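Local coordinates for protein alpha-glucosidase YIHQ (Escherichia coli, PDB 5AEG) that hydrolyses sulfoquinovosyl diacylglycerides and simple sulfoquinovosides such as sulfoquinovosyl glycerol, releasing sulfoquinovose for sulfoglycolysis, at residues 409-412 with 413-416; 561-564 with 565-569; 433-436 with 437-441; 595-598 with 599-602. All blocks are in the same frame, centred on the assembly; numbering follows the deposited sequence.

Contact 1. Residues 409-412 with 413-416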
loop_
_atom_site.group_PDB
_atom_site.type_symbol
_atom_site.label_atom_id
_atom_site.label_comp_id
_atom_site.label_asym_id
_atom_site.label_seq_id
_atom_site.Cartn_x
_atom_site.Cartn_y
_atom_site.Cartn_z
ATOM N N TYR A 409 10.493 -7.578 4.194
ATOM C CA TYR A 409 11.433 -8.654 4.213
ATOM C C TYR A 409 12.171 -8.681 5.541
ATOM O O TYR A 409 13.367 -8.624 5.588
ATOM C CB TYR A 409 12.394 -8.659 2.974
ATOM C CG TYR A 409 13.268 -9.953 2.950
ATOM C CD1 TYR A 409 12.752 -11.200 3.448
ATOM C CD2 TYR A 409 14.600 -9.935 2.527
ATOM C CE1 TYR A 409 13.504 -12.351 3.464
ATOM C CE2 TYR A 409 15.379 -11.116 2.574
ATOM C CZ TYR A 409 14.822 -12.308 3.031
ATOM O OH TYR A 409 15.533 -13.492 3.032
ATOM N N LEU A 410 11.422 -8.759 6.626
ATOM C CA LEU A 410 11.946 -9.310 7.930
ATOM C C LEU A 410 12.038 -10.848 7.747
ATOM O O LEU A 410 11.026 -11.522 7.535
ATOM C CB LEU A 410 11.054 -9.038 9.116
ATOM C CG LEU A 410 11.666 -9.678 10.394
ATOM C CD1 LEU A 410 12.885 -8.849 10.877
ATOM C CD2 LEU A 410 10.683 -9.898 11.498
ATOM N N PRO A 411 13.262 -11.419 7.722
ATOM C CA PRO A 411 13.381 -12.869 7.520
ATOM C C PRO A 411 12.758 -13.607 8.664
ATOM O O PRO A 411 12.758 -13.107 9.818
ATOM C CB PRO A 411 14.920 -13.108 7.498
ATOM C CG PRO A 411 15.453 -11.834 6.961
ATOM C CD PRO A 411 14.623 -10.829 7.789
ATOM N N THR A 412 12.171 -14.732 8.341
ATOM C CA THR A 412 11.434 -15.482 9.363
ATOM C C THR A 412 12.272 -16.361 10.289
ATOM O O THR A 412 11.737 -16.983 11.231
ATOM C CB THR A 412 10.345 -16.328 8.711
ATOM O OG1 THR A 412 10.790 -16.820 7.432
ATOM C CG2 THR A 412 9.146 -15.448 8.484
ATOM N N ASP A 413 13.561 -16.358 10.068
ATOM C CA ASP A 413 14.548 -17.020 10.978
ATOM C C ASP A 413 15.430 -15.997 11.698
ATOM O O ASP A 413 16.529 -16.344 12.129
ATOM C CB ASP A 413 15.350 -18.070 10.212
ATOM C CG ASP A 413 16.149 -17.516 9.117
ATOM O OD1 ASP A 413 16.034 -16.312 8.846
ATOM O OD2 ASP A 413 16.881 -18.272 8.458
ATOM N N THR A 414 14.934 -14.750 11.866
ATOM C CA THR A 414 15.526 -13.825 12.812
ATOM C C THR A 414 14.977 -14.090 14.207
ATOM O O THR A 414 13.883 -14.669 14.352
ATOM C CB THR A 414 15.190 -12.345 12.493
ATOM O OG1 THR A 414 13.764 -12.218 12.331
ATOM C CG2 THR A 414 15.935 -11.918 11.234
ATOM N N TYR A 415 15.750 -13.627 15.205
ATOM C CA TYR A 415 15.428 -13.671 16.601
ATOM C C TYR A 415 15.498 -12.244 17.064
ATOM O O TYR A 415 16.513 -11.566 16.877
ATOM C CB TYR A 415 16.418 -14.583 17.373
ATOM C CG TYR A 415 16.189 -15.982 16.973
ATOM C CD1 TYR A 415 16.718 -16.459 15.808
ATOM C CD2 TYR A 415 15.321 -16.805 17.697
ATOM C CE1 TYR A 415 16.420 -17.729 15.362
ATOM C CE2 TYR A 415 15.046 -18.090 17.270
ATOM C CZ TYR A 415 15.595 -18.529 16.091
ATOM O OH TYR A 415 15.378 -19.781 15.618
ATOM N N LEU A 416 14.384 -11.812 17.655
ATOM C CA LEU A 416 14.124 -10.449 17.961
ATOM C C LEU A 416 14.185 -10.180 19.444
ATOM O O LEU A 416 13.841 -11.050 20.250
ATOM C CB LEU A 416 12.716 -10.069 17.473
ATOM C CG LEU A 416 12.691 -10.298 15.961
ATOM C CD1 LEU A 416 11.331 -10.529 15.447
ATOM C CD2 LEU A 416 13.481 -9.201 15.246
#

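Contact 2. Residues 561-564 with 565-569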
loop_
_atom_site.group_PDB
_atom_site.type_symbol
_atom_site.label_atom_id
_atom_site.label_comp_id
_atom_site.label_asym_id
_atom_site.label_seq_id
_atom_site.Cartn_x
_atom_site.Cartn_y
_atom_site.Cartn_z
ATOM N N MET A 561 1.509 18.664 -18.424
ATOM C CA MET A 561 0.785 17.914 -17.382
ATOM C C MET A 561 1.111 18.334 -16.016
ATOM O O MET A 561 0.227 18.244 -15.127
ATOM C CB MET A 561 0.936 16.366 -17.577
ATOM C CG MET A 561 0.573 15.871 -18.977
ATOM S SD MET A 561 -0.983 16.498 -19.658
ATOM C CE MET A 561 -2.152 15.672 -18.587
ATOM N N THR A 562 2.328 18.843 -15.770
ATOM C CA THR A 562 2.576 19.484 -14.492
ATOM C C THR A 562 1.799 20.789 -14.330
ATOM O O THR A 562 1.468 21.147 -13.197
ATOM C CB THR A 562 4.069 19.712 -14.156
ATOM O OG1 THR A 562 4.686 20.569 -15.125
ATOM C CG2 THR A 562 4.794 18.377 -14.155
ATOM N N THR A 563 1.527 21.473 -15.433
ATOM C CA THR A 563 0.658 22.659 -15.331
ATOM C C THR A 563 -0.775 22.235 -15.035
ATOM O O THR A 563 -1.436 22.896 -14.285
ATOM C CB THR A 563 0.744 23.493 -16.606
ATOM O OG1 THR A 563 2.090 23.859 -16.762
ATOM C CG2 THR A 563 -0.027 24.726 -16.477
ATOM N N VAL A 564 -1.225 21.156 -15.640
ATOM C CA VAL A 564 -2.552 20.554 -15.282
ATOM C C VAL A 564 -2.542 20.327 -13.781
ATOM O O VAL A 564 -3.436 20.792 -13.061
ATOM C CB VAL A 564 -2.860 19.332 -16.116
ATOM C CG1 VAL A 564 -4.070 18.567 -15.611
ATOM C CG2 VAL A 564 -3.030 19.743 -17.624
ATOM N N PHE A 565 -1.538 19.592 -13.288
ATOM C CA PHE A 565 -1.550 19.134 -11.918
ATOM C C PHE A 565 -1.564 20.347 -10.969
ATOM O O PHE A 565 -2.321 20.396 -9.961
ATOM C CB PHE A 565 -0.270 18.245 -11.669
ATOM C CG PHE A 565 -0.030 17.910 -10.238
ATOM C CD1 PHE A 565 -0.790 16.937 -9.631
ATOM C CD2 PHE A 565 1.023 18.469 -9.551
ATOM C CE1 PHE A 565 -0.529 16.568 -8.311
ATOM C CE2 PHE A 565 1.334 18.107 -8.257
ATOM C CZ PHE A 565 0.513 17.151 -7.608
ATOM N N THR A 566 -0.719 21.321 -11.231
ATOM C CA THR A 566 -0.601 22.486 -10.340
ATOM C C THR A 566 -1.890 23.356 -10.382
ATOM O O THR A 566 -2.279 23.900 -9.369
ATOM C CB THR A 566 0.636 23.379 -10.591
ATOM O OG1 THR A 566 0.662 23.811 -11.952
ATOM C CG2 THR A 566 1.897 22.594 -10.253
ATOM N N THR A 567 -2.576 23.363 -11.515
ATOM C CA THR A 567 -3.850 24.071 -11.618
ATOM C C THR A 567 -4.911 23.483 -10.649
ATOM O O THR A 567 -5.719 24.219 -10.036
ATOM C CB THR A 567 -4.374 24.053 -13.010
ATOM O OG1 THR A 567 -3.421 24.662 -13.901
ATOM C CG2 THR A 567 -5.751 24.826 -13.111
ATOM N N LEU A 568 -4.869 22.152 -10.459
ATOM C CA LEU A 568 -5.742 21.502 -9.512
ATOM C C LEU A 568 -5.425 21.687 -8.060
ATOM O O LEU A 568 -6.239 21.237 -7.223
ATOM C CB LEU A 568 -5.811 20.003 -9.817
ATOM C CG LEU A 568 -6.331 19.593 -11.182
ATOM C CD1 LEU A 568 -6.148 18.101 -11.287
ATOM C CD2 LEU A 568 -7.802 19.893 -11.275
ATOM N N LYS A 569 -4.295 22.323 -7.703
ATOM C CA LYS A 569 -3.866 22.459 -6.335
ATOM C C LYS A 569 -4.972 22.702 -5.287
ATOM O O LYS A 569 -5.043 21.987 -4.282
ATOM C CB LYS A 569 -2.740 23.439 -6.167
ATOM C CG LYS A 569 -2.342 23.798 -4.749
ATOM C CD LYS A 569 -1.084 24.645 -4.676
ATOM C CE LYS A 569 -0.602 24.776 -3.250
ATOM N NZ LYS A 569 0.565 25.665 -3.286
#

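Contact 3. Residues 433-436 with 437-441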
loop_
_atom_site.group_PDB
_atom_site.type_symbol
_atom_site.label_atom_id
_atom_site.label_comp_id
_atom_site.label_asym_id
_atom_site.label_seq_id
_atom_site.Cartn_x
_atom_site.Cartn_y
_atom_site.Cartn_z
ATOM N N TRP A 433 8.302 0.162 11.156
ATOM C CA TRP A 433 9.189 1.029 10.344
ATOM C C TRP A 433 8.570 2.361 10.020
ATOM O O TRP A 433 9.203 3.406 10.177
ATOM C CB TRP A 433 9.669 0.193 9.133
ATOM C CG TRP A 433 10.438 0.886 8.070
ATOM C CD1 TRP A 433 10.276 0.707 6.746
ATOM C CD2 TRP A 433 11.560 1.756 8.233
ATOM N NE1 TRP A 433 11.242 1.404 6.049
ATOM C CE2 TRP A 433 11.988 2.132 6.937
ATOM C CE3 TRP A 433 12.187 2.338 9.342
ATOM C CZ2 TRP A 433 13.033 3.027 6.714
ATOM C CZ3 TRP A 433 13.256 3.207 9.131
ATOM C CH2 TRP A 433 13.669 3.547 7.797
ATOM N N ALA A 434 7.281 2.363 9.660
ATOM C CA ALA A 434 6.573 3.564 9.416
ATOM C C ALA A 434 6.535 4.476 10.704
ATOM O O ALA A 434 6.750 5.699 10.626
ATOM C CB ALA A 434 5.133 3.289 8.924
ATOM N N LYS A 435 6.310 3.870 11.847
ATOM C CA LYS A 435 6.217 4.641 13.094
ATOM C C LYS A 435 7.555 5.349 13.361
ATOM O O LYS A 435 7.561 6.482 13.836
ATOM C CB LYS A 435 5.875 3.712 14.267
ATOM C CG LYS A 435 5.496 4.420 15.561
ATOM C CD LYS A 435 5.203 3.419 16.687
ATOM C CE LYS A 435 4.339 4.107 17.744
ATOM N NZ LYS A 435 4.697 3.658 19.079
ATOM N N CYS A 436 8.672 4.671 13.029
ATOM C CA CYS A 436 10.020 5.224 13.259
ATOM C C CYS A 436 10.192 6.507 12.475
ATOM O O CYS A 436 10.653 7.587 12.993
ATOM C CB CYS A 436 11.063 4.182 12.875
ATOM S SG CYS A 436 12.789 4.605 13.279
ATOM N N ASN A 437 9.747 6.467 11.219
ATOM C CA ASN A 437 9.729 7.649 10.374
ATOM C C ASN A 437 8.807 8.766 10.890
ATOM O O ASN A 437 9.216 9.949 10.989
ATOM C CB ASN A 437 9.384 7.227 8.908
ATOM C CG ASN A 437 10.546 6.509 8.204
ATOM O OD1 ASN A 437 11.421 7.153 7.585
ATOM N ND2 ASN A 437 10.548 5.174 8.252
ATOM N N TYR A 438 7.554 8.405 11.188
ATOM C CA TYR A 438 6.555 9.348 11.650
ATOM C C TYR A 438 7.058 10.039 12.935
ATOM O O TYR A 438 6.965 11.231 13.045
ATOM C CB TYR A 438 5.263 8.580 11.959
ATOM C CG TYR A 438 4.176 9.392 12.516
ATOM C CD1 TYR A 438 3.314 10.058 11.694
ATOM C CD2 TYR A 438 4.035 9.547 13.919
ATOM C CE1 TYR A 438 2.300 10.851 12.223
ATOM C CE2 TYR A 438 3.019 10.329 14.453
ATOM C CZ TYR A 438 2.166 10.974 13.600
ATOM O OH TYR A 438 1.169 11.762 14.121
ATOM N N GLU A 439 7.618 9.255 13.875
ATOM C CA GLU A 439 8.147 9.833 15.152
ATOM C C GLU A 439 9.326 10.746 14.930
ATOM O O GLU A 439 9.428 11.814 15.566
ATOM C CB GLU A 439 8.412 8.755 16.221
ATOM C CG GLU A 439 7.098 8.259 16.758
ATOM C CD GLU A 439 7.195 7.174 17.842
ATOM O OE1 GLU A 439 8.166 6.442 17.951
ATOM O OE2 GLU A 439 6.181 7.006 18.506
ATOM N N ALA A 440 10.143 10.457 13.936
ATOM C CA ALA A 440 11.210 11.351 13.613
ATOM C C ALA A 440 10.693 12.727 13.234
ATOM O O ALA A 440 11.174 13.760 13.727
ATOM C CB ALA A 440 12.099 10.764 12.533
ATOM N N LEU A 441 9.638 12.750 12.426
ATOM C CA LEU A 441 8.993 14.000 12.079
ATOM C C LEU A 441 8.248 14.606 13.298
ATOM O O LEU A 441 8.272 15.831 13.513
ATOM C CB LEU A 441 7.948 13.890 10.943
ATOM C CG LEU A 441 8.458 13.866 9.464
ATOM C CD1 LEU A 441 9.501 12.854 9.250
ATOM C CD2 LEU A 441 7.259 13.644 8.539
#

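Contact 4. Residues 595-598 with 599-602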
loop_
_atom_site.group_PDB
_atom_site.type_symbol
_atom_site.label_atom_id
_atom_site.label_comp_id
_atom_site.label_asym_id
_atom_site.label_seq_id
_atom_site.Cartn_x
_atom_site.Cartn_y
_atom_site.Cartn_z
ATOM N N GLU A 595 -23.729 4.965 -4.940
ATOM C CA GLU A 595 -24.008 3.704 -4.226
ATOM C C GLU A 595 -25.054 2.849 -4.825
ATOM O O GLU A 595 -24.954 1.620 -4.738
ATOM C CB GLU A 595 -24.405 3.968 -2.753
ATOM C CG GLU A 595 -23.271 4.304 -1.834
ATOM C CD GLU A 595 -23.666 4.201 -0.369
ATOM O OE1 GLU A 595 -24.824 3.751 -0.090
ATOM O OE2 GLU A 595 -22.822 4.487 0.508
ATOM N N ASP A 596 -26.037 3.470 -5.514
ATOM C CA ASP A 596 -27.157 2.742 -6.063
ATOM C C ASP A 596 -26.838 2.178 -7.421
ATOM O O ASP A 596 -27.665 1.517 -7.983
ATOM C CB ASP A 596 -28.417 3.656 -6.098
ATOM C CG ASP A 596 -28.171 4.974 -6.876
ATOM O OD1 ASP A 596 -26.955 5.453 -7.058
ATOM O OD2 ASP A 596 -29.208 5.576 -7.239
ATOM N N ASP A 597 -25.648 2.463 -7.993
ATOM C CA ASP A 597 -25.299 1.983 -9.325
ATOM C C ASP A 597 -24.528 0.659 -9.215
ATOM O O ASP A 597 -23.325 0.650 -8.797
ATOM C CB ASP A 597 -24.512 3.053 -10.093
ATOM C CG ASP A 597 -24.209 2.686 -11.505
ATOM O OD1 ASP A 597 -24.071 1.481 -11.809
ATOM O OD2 ASP A 597 -24.016 3.597 -12.372
ATOM N N ALA A 598 -25.205 -0.434 -9.585
ATOM C CA ALA A 598 -24.631 -1.803 -9.451
ATOM C C ALA A 598 -23.321 -2.022 -10.239
ATOM O O ALA A 598 -22.416 -2.713 -9.780
ATOM C CB ALA A 598 -25.652 -2.859 -9.858
ATOM N N HIS A 599 -23.175 -1.327 -11.372
ATOM C CA HIS A 599 -22.052 -1.510 -12.228
ATOM C C HIS A 599 -20.761 -0.983 -11.569
ATOM O O HIS A 599 -19.666 -1.535 -11.790
ATOM C CB HIS A 599 -22.289 -0.860 -13.587
ATOM C CG HIS A 599 -21.276 -1.302 -14.602
ATOM N ND1 HIS A 599 -21.068 -2.636 -14.918
ATOM C CD2 HIS A 599 -20.343 -0.611 -15.297
ATOM C CE1 HIS A 599 -20.069 -2.737 -15.777
ATOM N NE2 HIS A 599 -19.631 -1.518 -16.050
ATOM N N THR A 600 -20.892 0.005 -10.754
ATOM C CA THR A 600 -19.686 0.700 -10.191
ATOM C C THR A 600 -18.900 -0.248 -9.222
ATOM O O THR A 600 -17.701 -0.020 -8.993
ATOM C CB THR A 600 -19.994 1.960 -9.445
ATOM O OG1 THR A 600 -20.801 1.710 -8.266
ATOM C CG2 THR A 600 -20.666 3.036 -10.378
ATOM N N TYR A 601 -19.545 -1.347 -8.785
ATOM C CA TYR A 601 -18.940 -2.233 -7.773
ATOM C C TYR A 601 -17.937 -3.138 -8.393
ATOM O O TYR A 601 -17.136 -3.757 -7.686
ATOM C CB TYR A 601 -20.040 -3.005 -6.970
ATOM C CG TYR A 601 -20.873 -2.084 -6.084
ATOM C CD1 TYR A 601 -22.027 -1.436 -6.563
ATOM C CD2 TYR A 601 -20.546 -1.878 -4.765
ATOM C CE1 TYR A 601 -22.754 -0.586 -5.753
ATOM C CE2 TYR A 601 -21.272 -1.042 -3.939
ATOM C CZ TYR A 601 -22.400 -0.387 -4.443
ATOM O OH TYR A 601 -23.076 0.431 -3.567
ATOM N N THR A 602 -17.971 -3.304 -9.715
ATOM C CA THR A 602 -17.104 -4.243 -10.358
ATOM C C THR A 602 -15.969 -3.537 -11.168
ATOM O O THR A 602 -15.242 -4.206 -11.841
ATOM C CB THR A 602 -17.894 -5.177 -11.305
ATOM O OG1 THR A 602 -18.542 -4.407 -12.275
ATOM C CG2 THR A 602 -18.937 -6.028 -10.527
#

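Contact 1. Residues 409-412 with 413-416
Thr414 folds back on Pro411 and uses both its hydroxyl and its methyl there. The hydroxyl gives a hydrogen bond from Thr414 OG1 to Pro411 O at 2.8 Å, with a C=O...O angle of 159° and the donor tilted a little from the carbonyl plane. The backbone bond of this type I turn, Thr414 N to Pro411 O at 3.4 Å, is weak, so the hydroxyl is the firmer of the two grips on that oxygen. OG1 sits between the backbone N and the carbonyl carbon of its own residue (chi1 51°). That rotation puts CG2 beside the proline ring, with Thr414 CG2 3.8 Å from Pro411 CD. Asp413 also comes near the proline: its OD1 lies 3.7 Å from Pro411 CB, but its polar partner is the hydroxyl of Tyr363. Leu410 crosses Thr414 at a slant, its CD1 3.8 Å from Thr414 OG1. Its other methyl meets Leu416 end to end, CD2 to CD1 at 4.1 Å. Pro411 CG also rests over one face of the Tyr409 ring, toward the rim. The turn belongs to the loop that follows strand 401-404 of the TIM barrel, just beyond the putative active-site residue Glu408. Leu410 and Leu416 both pack on Trp429 of helix 422-444, while Tyr409 and Pro411 lie against Val365 of strand 364-367.

Contact 2. Residues 561-564 with 565-569
Residues 561-567 run as regular helix, with i to i+4 backbone bonds such as Phe565 N to Met561 O at 2.9 Å. Two threonines add their hydroxyls to this pattern, each bonding the carbonyl four residues back. Thr566 OG1 reaches Thr562 O at 3.0 Å, in the carbonyl plane and on a lone pair, while Thr566 N comes to the same oxygen tilted 33° from that plane. With OG1 between the backbone N and the carbonyl carbon (chi1 56°), the methyl also turns in, and Thr566 CG2 lies 3.3 Å from Thr562 O. Thr567 is rotated differently. Its OG1 stands anti to its own carbonyl carbon (chi1 -59°) and reaches Thr563 O at 2.7 Å. Thr567 N approaches that oxygen from the opposite face of its plane, at 3.0 Å. Each of the two carbonyls therefore accepts two bonds from one threonine. The earlier pair repeats the habit one turn back: Thr562 OG1 bonds Phe558 O and Thr563 OG1 bonds Ala559 O. Leu568 CG lies 3.7 Å from Val564 O, which also takes the Leu568 N bond. Helix 552-567 follows strand 534-536, the last TIM-barrel strand in chain order, and packs back on it through Thr562 and Phe565 on Met534. Met561 touches helix 518-528, and Thr567 and Leu568 meet helix 669-673 near the C-terminus.

Contact 3. Residues 433-436 with 437-441
Trp433 and Asn437, one helical turn apart, meet where the amide nitrogen of Asn437 lies over one face of the indole, the amide plane steeply turned to it (71°). Asn437 ND2 stands 3.2 Å above the plane of the Trp433 ring, over its six-membered part. The same nitrogen donates to Trp433 O at 2.9 Å, coming from above the carbonyl plane rather than on a lone pair. Asn437 N also bonds this oxygen, at 3.3 Å. The amide is held from its other end too, because Asn437 OD1 accepts from the indole NE1 of Trp402. These bonds fix its rotation. With CG anti to the backbone nitrogen (chi1 172°), the Trp433 indole swings toward Asn437, and its NE1 bonds the backbone O of Asp405, the catalytic nucleophile. Ala434 takes part through its carbonyl, which receives Tyr438 N at 2.9 Å in a nearly straight bond. Lys435 follows and accepts Glu439 N on its carbonyl. Its chain, bent at the last torsion, slants across the extended Glu439 side chain, with Lys435 CE 3.5 Å from Glu439 OE2. The salt bridge between Lys435 NZ and Glu439 OE2 is long, at 3.7 Å. The other oxygen, OE1, bonds the Tyr383 hydroxyl. Cys436 closes the segment, its carbonyl accepting Ala440 N at 3.1 Å. Helix 422-444 lies on the outside of the TIM barrel. Trp433 and Asn437 touch Ala404 of strand 401-404, Ala434 touches Met454 of strand 451-454, and Lys435 and Cys436 lie against Tyr383 of helix 380-395.

Contact 4. Residues 595-598 with 599-602
His599 lies alongside Asp597, the two side chains pointing the same way with carboxylate and ring planes 37° apart. Its backbone N bonds Asp597 OD1 at 3.0 Å, the bond of an Asx turn. With CG anti to the backbone nitrogen (chi1 -175°), the carboxylate swings toward His599 N. The second oxygen, OD2, bonds the hydroxyl of Tyr629. Thr600 comes next and donates twice to Asp597 O. Its OG1 lies in the carbonyl plane at 2.8 Å from Asp597 O, whereas its N stands above that plane at 3.2 Å. The methyl of Thr600 rests on the carboxylate, with CG2 3.7 Å from Asp597 CG. Tyr601 reaches furthest back. Its OH bonds Glu595 O at 2.5 Å, in the carbonyl plane and on a lone pair, and its ring stacks on Phe591. Thr602 returns to its own segment, bonding His599 O with both OG1 and N. Glu595 points its carboxylate elsewhere, to Lys192 and Tyr232 N. The turn lies in the loop between strands 587-588 and 607-609 of the C-terminal domain. It is tied mainly by neutral donors on backbone oxygens, while the carboxylates of Asp597 and Glu595 serve the Asx turn and links to other parts of the chain.

How the contacts relate
Contact 2 and contact 3 are buried helix turns, contact 1 is a partly buried loop, and contact 4 is a surface turn. Contacts 1, 2 and 3 belong to the TIM-barrel range, contact 4 to the C-terminal one. Contacts 1 and 3 share helix 422-444: 433-441 is part of it and 409-416 packs on it, with nearest atoms about 9 Å apart. Threonine hydroxyls return to backbone carbonyls in contacts 1, 2 and 4, spanning three residues in the turns and four in the helix. Contact 3 instead uses an amide over an indole close to the nucleophile. Contacts 2 and 4 lie away from the annotated sites.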